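Local coordinates for protein type II restriction enzyme NlaIV (Neisseria lactamica, PDB 6QM2) that recognises the double-stranded DNA sequence 5'-GGNNCC-3' and cleaves it in the middle, giving blunt-ended fragments with 5'-phosphates, at residues G56-K60 / R61-F65; M187-C190 / L191-V195. One frame throughout, in Å; residues are numbered along the deposited sequence.

Contact 1 ends one helix and contact 2 begins another. Contact 1 (56-65) caps the C-terminal end of helix 44-60 and leads the chain toward strand 66-67, while contact 2 (187-195) caps the N-terminal start of helix 191-204. They lie on opposite sides of the centre of the chain, with their own centres 32 Å apart and their nearest atoms about 23 Å apart. Neither forms a metal site. The F65 side chain is about 12 Å from the sodium ion held by S68, N70, M73 and P75, and the F194 side chain is about 12 Å from a potassium ion. Contact 1 also borders the second subunit.

Contact 1 of 2, residues G56-K60 / R61-F65; sequences GWLRK and REIEF
This is a local C-terminal cap of the Schellman type: helix 44-60 ends here, and the chain folds back over the side chains of W57 and L58 on its way to strand 66-67. Three features support the name. The bond from I63 N to L58 O, 3.0 Å long, closes the turn backward across five residues. E62 takes the left-handed conformation usual at this position of a Schellman turn (phi 65°), with its side chain directed away from the helix. An apolar pair lies alongside the backbone bond: L58 CD2 meets I63 CG2 at 4.0 Å, two branched aliphatic groups crossing at an angle. R61 N still bonds to W57 O at 3.1 Å in the helical pattern, and the outer methyl CD1 of I63 also reaches W57 CZ3.

R61 lies one helical turn after W57 and uses its long chain twice. Its chi1, with CG beside the backbone N, sets CG over the centre of the indole, and the bend at chi2 carries the chain on until W57 NE1 lies over one face of the guanidinium, the two planes 62° apart. R61 NH1 and W57 NE1 approach there, but both are donors and do not bond. Charge is answered elsewhere: R61 NH2 makes salt bridges to E20 and to D35 of the second subunit, so this helix end joins the dimer contact, and W57 NE1 bonds weakly to the same E20 carboxylate.

F65 closes the apolar side, with L58 CB 3.3 Å from its CE2. R59 NH1 comes to the edge of the phenyl ring near CZ, while L58 CD1 sits over one face, 4.1 Å from the ring centroid and 24° off its normal.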
loop_
_atom_site.group_PDB
_atom_site.type_symbol
_atom_site.label_atom_id
_atom_site.label_comp_id
_atom_site.label_asym_id
_atom_site.label_seq_id
_atom_site.Cartn_x
_atom_site.Cartn_y
_atom_site.Cartn_z
ATOM N N GLY A 56 4.835 -5.074 19.378
ATOM C CA GLY A 56 3.801 -5.628 20.253
ATOM C C GLY A 56 4.254 -6.829 21.069
ATOM O O GLY A 56 3.849 -6.981 22.217
ATOM N N TRP A 57 5.084 -7.682 20.469
ATOM C CA TRP A 57 5.639 -8.867 21.144
ATOM C C TRP A 57 6.601 -8.501 22.266
ATOM O O TRP A 57 6.576 -9.118 23.329
ATOM C CB TRP A 57 6.362 -9.752 20.128
ATOM C CG TRP A 57 7.022 -10.983 20.682
ATOM C CD1 TRP A 57 6.477 -12.225 20.775
ATOM C CD2 TRP A 57 8.366 -11.095 21.169
ATOM N NE1 TRP A 57 7.390 -13.108 21.300
ATOM C CE2 TRP A 57 8.558 -12.441 21.554
ATOM C CE3 TRP A 57 9.425 -10.188 21.325
ATOM C CZ2 TRP A 57 9.768 -12.909 22.086
ATOM C CZ3 TRP A 57 10.635 -10.655 21.856
ATOM C CH2 TRP A 57 10.790 -12.005 22.230
ATOM N N LEU A 58 7.469 -7.525 22.012
ATOM C CA LEU A 58 8.348 -6.991 23.049
ATOM C C LEU A 58 7.529 -6.363 24.180
ATOM O O LEU A 58 7.778 -6.632 25.356
ATOM C CB LEU A 58 9.303 -5.939 22.471
ATOM C CG LEU A 58 10.364 -6.371 21.458
ATOM C CD1 LEU A 58 10.950 -5.142 20.776
ATOM C CD2 LEU A 58 11.461 -7.201 22.106
ATOM N N ARG A 59 6.544 -5.546 23.808
ATOM C CA ARG A 59 5.738 -4.794 24.776
ATOM C C ARG A 59 4.863 -5.717 25.641
ATOM O O ARG A 59 4.626 -5.419 26.814
ATOM C CB ARG A 59 4.894 -3.730 24.050
ATOM C CG ARG A 59 4.565 -2.482 24.864
ATOM C CD ARG A 59 4.321 -1.259 23.979
ATOM N NE ARG A 59 3.528 -1.593 22.786
ATOM C CZ ARG A 59 3.932 -1.529 21.511
ATOM N NH1 ARG A 59 5.149 -1.103 21.165
ATOM N NH2 ARG A 59 3.084 -1.885 20.548
ATOM N N LYS A 60 4.414 -6.836 25.067
ATOM C CA LYS A 60 3.635 -7.844 25.801
ATOM C C LYS A 60 4.493 -8.740 26.698
ATOM O O LYS A 60 3.988 -9.277 27.682
ATOM C CB LYS A 60 2.814 -8.714 24.840
ATOM C CG LYS A 60 1.709 -9.511 25.526
ATOM C CD LYS A 60 0.764 -10.158 24.528
ATOM C CE LYS A 60 -0.520 -10.629 25.196
ATOM N NZ LYS A 60 -1.563 -10.968 24.189
ATOM N N ARG A 61 5.773 -8.912 26.366
ATOM C CA ARG A 61 6.712 -9.629 27.246
ATOM C C ARG A 61 7.434 -8.722 28.255
ATOM O O ARG A 61 8.416 -9.148 28.872
ATOM C CB ARG A 61 7.736 -10.410 26.408
ATOM C CG ARG A 61 7.125 -11.439 25.475
ATOM C CD ARG A 61 6.481 -12.592 26.227
ATOM N NE ARG A 61 5.442 -13.224 25.417
ATOM C CZ ARG A 61 5.657 -14.106 24.439
ATOM N NH1 ARG A 61 6.892 -14.499 24.111
ATOM N NH2 ARG A 61 4.616 -14.602 23.776
ATOM N N GLU A 62 6.954 -7.483 28.419
ATOM C CA GLU A 62 7.507 -6.515 29.375
ATOM C C GLU A 62 8.956 -6.093 29.046
ATOM O O GLU A 62 9.617 -5.468 29.882
ATOM C CB GLU A 62 7.422 -7.049 30.823
ATOM C CG GLU A 62 6.066 -7.620 31.256
ATOM C CD GLU A 62 5.192 -6.632 32.022
ATOM O OE1 GLU A 62 5.176 -5.425 31.683
ATOM O OE2 GLU A 62 4.503 -7.073 32.967
ATOM N N ILE A 63 9.430 -6.395 27.830
ATOM C CA ILE A 63 10.836 -6.189 27.467
ATOM C C ILE A 63 11.082 -4.704 27.209
ATOM O O ILE A 63 10.270 -4.010 26.596
ATOM C CB ILE A 63 11.278 -7.054 26.258
ATOM C CG1 ILE A 63 11.139 -8.541 26.609
ATOM C CG2 ILE A 63 12.723 -6.746 25.859
ATOM C CD1 ILE A 63 11.370 -9.493 25.454
ATOM N N GLU A 64 12.230 -4.246 27.686
ATOM C CA GLU A 64 12.548 -2.836 27.784
ATOM C C GLU A 64 13.110 -2.373 26.444
ATOM O O GLU A 64 14.009 -3.021 25.903
ATOM C CB GLU A 64 13.574 -2.665 28.911
ATOM C CG GLU A 64 13.614 -1.302 29.574
ATOM C CD GLU A 64 14.428 -1.311 30.859
ATOM O OE1 GLU A 64 14.224 -2.222 31.694
ATOM O OE2 GLU A 64 15.271 -0.406 31.039
ATOM N N PHE A 65 12.566 -1.282 25.898
ATOM C CA PHE A 65 13.094 -0.687 24.658
ATOM C C PHE A 65 12.587 0.726 24.381
ATOM O O PHE A 65 11.585 1.164 24.944
ATOM C CB PHE A 65 12.771 -1.560 23.432
ATOM C CG PHE A 65 11.303 -1.629 23.099
ATOM C CD1 PHE A 65 10.713 -0.676 22.273
ATOM C CD2 PHE A 65 10.512 -2.649 23.608
ATOM C CE1 PHE A 65 9.362 -0.737 21.972
ATOM C CE2 PHE A 65 9.161 -2.715 23.309
ATOM C CZ PHE A 65 8.586 -1.759 22.492
#

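Contact 2 of 2, residues M187-C190 / L191-V195; sequences MFEC and LEDFV
With SG swung between its own N and carbonyl carbon (chi1 63°), C190 sets its sulfur over the start of helix 191-204, facing D193 N; F194 has CG opposite its backbone N (chi1 173°), which brings the edge of its ring to F188. C190 is the N-cap residue. Its SG accepts a weak bond from D193 N at 3.6 Å, a role more often filled by serine or aspartate, and the larger, less polar sulfur makes a longer, softer cap. The helical bond from F194 N to C190 O is also weak at 3.3 Å, though almost straight.

Two residues before the cap, F188 turns a face to the helix. F194 CA lies over that face, 3.9 Å from its centroid, in a CH-pi contact. Beside it the F194 ring meets F188 in an offset edge-to-face stack, planes 83° apart, with CD1 of F194 at 3.8 Å from CD2 of F188. Such flat, apolar side chains suit a buried site, where Y243 and W236 also pack on F188.

The carboxylates of E189 and D193 come close, OE1 to OD2 at 4.2 Å, but K242 bridges to both, and Y243 OH bonds to D193 OD2. Acidic E192 and D193 in the first turn probably interact favourably with the helix dipole. The whole is a helix N-cap motif, with cysteine as its cap and an aromatic pair packing the incoming loop against the first turn.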
loop_
_atom_site.group_PDB
_atom_site.type_symbol
_atom_site.label_atom_id
_atom_site.label_comp_id
_atom_site.label_asym_id
_atom_site.label_seq_id
_atom_site.Cartn_x
_atom_site.Cartn_y
_atom_site.Cartn_z
ATOM N N MET A 187 29.050 -12.716 0.293
ATOM C CA MET A 187 28.849 -11.629 1.247
ATOM C C MET A 187 30.191 -11.278 1.878
ATOM O O MET A 187 31.125 -12.084 1.836
ATOM C CB MET A 187 27.859 -12.033 2.345
ATOM C CG MET A 187 26.499 -12.525 1.863
ATOM S SD MET A 187 25.581 -11.349 0.847
ATOM C CE MET A 187 25.868 -12.012 -0.791
ATOM N N PHE A 188 30.284 -10.084 2.464
ATOM C CA PHE A 188 31.527 -9.635 3.099
ATOM C C PHE A 188 31.884 -10.532 4.289
ATOM O O PHE A 188 31.024 -10.862 5.110
ATOM C CB PHE A 188 31.446 -8.174 3.548
ATOM C CG PHE A 188 31.307 -7.191 2.419
ATOM C CD1 PHE A 188 32.400 -6.869 1.622
ATOM C CD2 PHE A 188 30.089 -6.564 2.168
ATOM C CE1 PHE A 188 32.280 -5.951 0.584
ATOM C CE2 PHE A 188 29.963 -5.642 1.136
ATOM C CZ PHE A 188 31.060 -5.336 0.340
ATOM N N GLU A 189 33.155 -10.923 4.362
ATOM C CA GLU A 189 33.639 -11.863 5.380
ATOM C C GLU A 189 33.727 -11.241 6.776
ATOM O O GLU A 189 33.542 -11.933 7.781
ATOM C CB GLU A 189 35.005 -12.426 4.971
ATOM C CG GLU A 189 34.940 -13.327 3.742
ATOM C CD GLU A 189 36.287 -13.578 3.080
ATOM O OE1 GLU A 189 37.337 -13.120 3.590
ATOM O OE2 GLU A 189 36.287 -14.245 2.026
ATOM N N CYS A 190 34.010 -9.941 6.828
ATOM C CA CYS A 190 34.140 -9.217 8.085
ATOM C C CYS A 190 33.752 -7.747 7.938
ATOM O O CYS A 190 33.599 -7.235 6.822
ATOM C CB CYS A 190 35.583 -9.301 8.563
ATOM S SG CYS A 190 36.741 -8.521 7.417
ATOM N N LEU A 191 33.619 -7.081 9.081
ATOM C CA LEU A 191 33.323 -5.650 9.144
ATOM C C LEU A 191 34.327 -4.795 8.367
ATOM O O LEU A 191 33.931 -3.879 7.655
ATOM C CB LEU A 191 33.280 -5.189 10.606
ATOM C CG LEU A 191 33.144 -3.692 10.891
ATOM C CD1 LEU A 191 31.891 -3.138 10.241
ATOM C CD2 LEU A 191 33.121 -3.446 12.389
ATOM N N GLU A 192 35.616 -5.098 8.501
ATOM C CA GLU A 192 36.670 -4.273 7.894
ATOM C C GLU A 192 36.531 -4.210 6.372
ATOM O O GLU A 192 36.698 -3.141 5.775
ATOM C CB GLU A 192 38.075 -4.776 8.273
ATOM C CG GLU A 192 38.495 -4.518 9.723
ATOM C CD GLU A 192 38.021 -5.571 10.722
ATOM O OE1 GLU A 192 37.356 -6.553 10.318
ATOM O OE2 GLU A 192 38.317 -5.413 11.929
ATOM N N ASP A 193 36.209 -5.353 5.762
ATOM C CA ASP A 193 36.024 -5.443 4.307
ATOM C C ASP A 193 34.803 -4.653 3.837
ATOM O O ASP A 193 34.890 -3.919 2.853
ATOM C CB ASP A 193 35.912 -6.908 3.854
ATOM C CG ASP A 193 37.222 -7.689 4.011
ATOM O OD1 ASP A 193 38.250 -7.111 4.422
ATOM O OD2 ASP A 193 37.222 -8.901 3.718
ATOM N N PHE A 194 33.678 -4.807 4.540
ATOM C CA PHE A 194 32.472 -3.995 4.295
ATOM C C PHE A 194 32.797 -2.498 4.314
ATOM O O PHE A 194 32.430 -1.765 3.398
ATOM C CB PHE A 194 31.380 -4.323 5.330
ATOM C CG PHE A 194 30.166 -3.423 5.267
ATOM C CD1 PHE A 194 29.142 -3.675 4.366
ATOM C CD2 PHE A 194 30.039 -2.332 6.121
ATOM C CE1 PHE A 194 28.023 -2.853 4.311
ATOM C CE2 PHE A 194 28.922 -1.507 6.068
ATOM C CZ PHE A 194 27.913 -1.767 5.162
ATOM N N VAL A 195 33.507 -2.061 5.350
ATOM C CA VAL A 195 33.869 -0.655 5.499
ATOM C C VAL A 195 34.820 -0.232 4.379
ATOM O O VAL A 195 34.699 0.884 3.861
ATOM C CB VAL A 195 34.479 -0.357 6.894
ATOM C CG1 VAL A 195 35.012 1.073 6.977
ATOM C CG2 VAL A 195 33.443 -0.591 7.992
#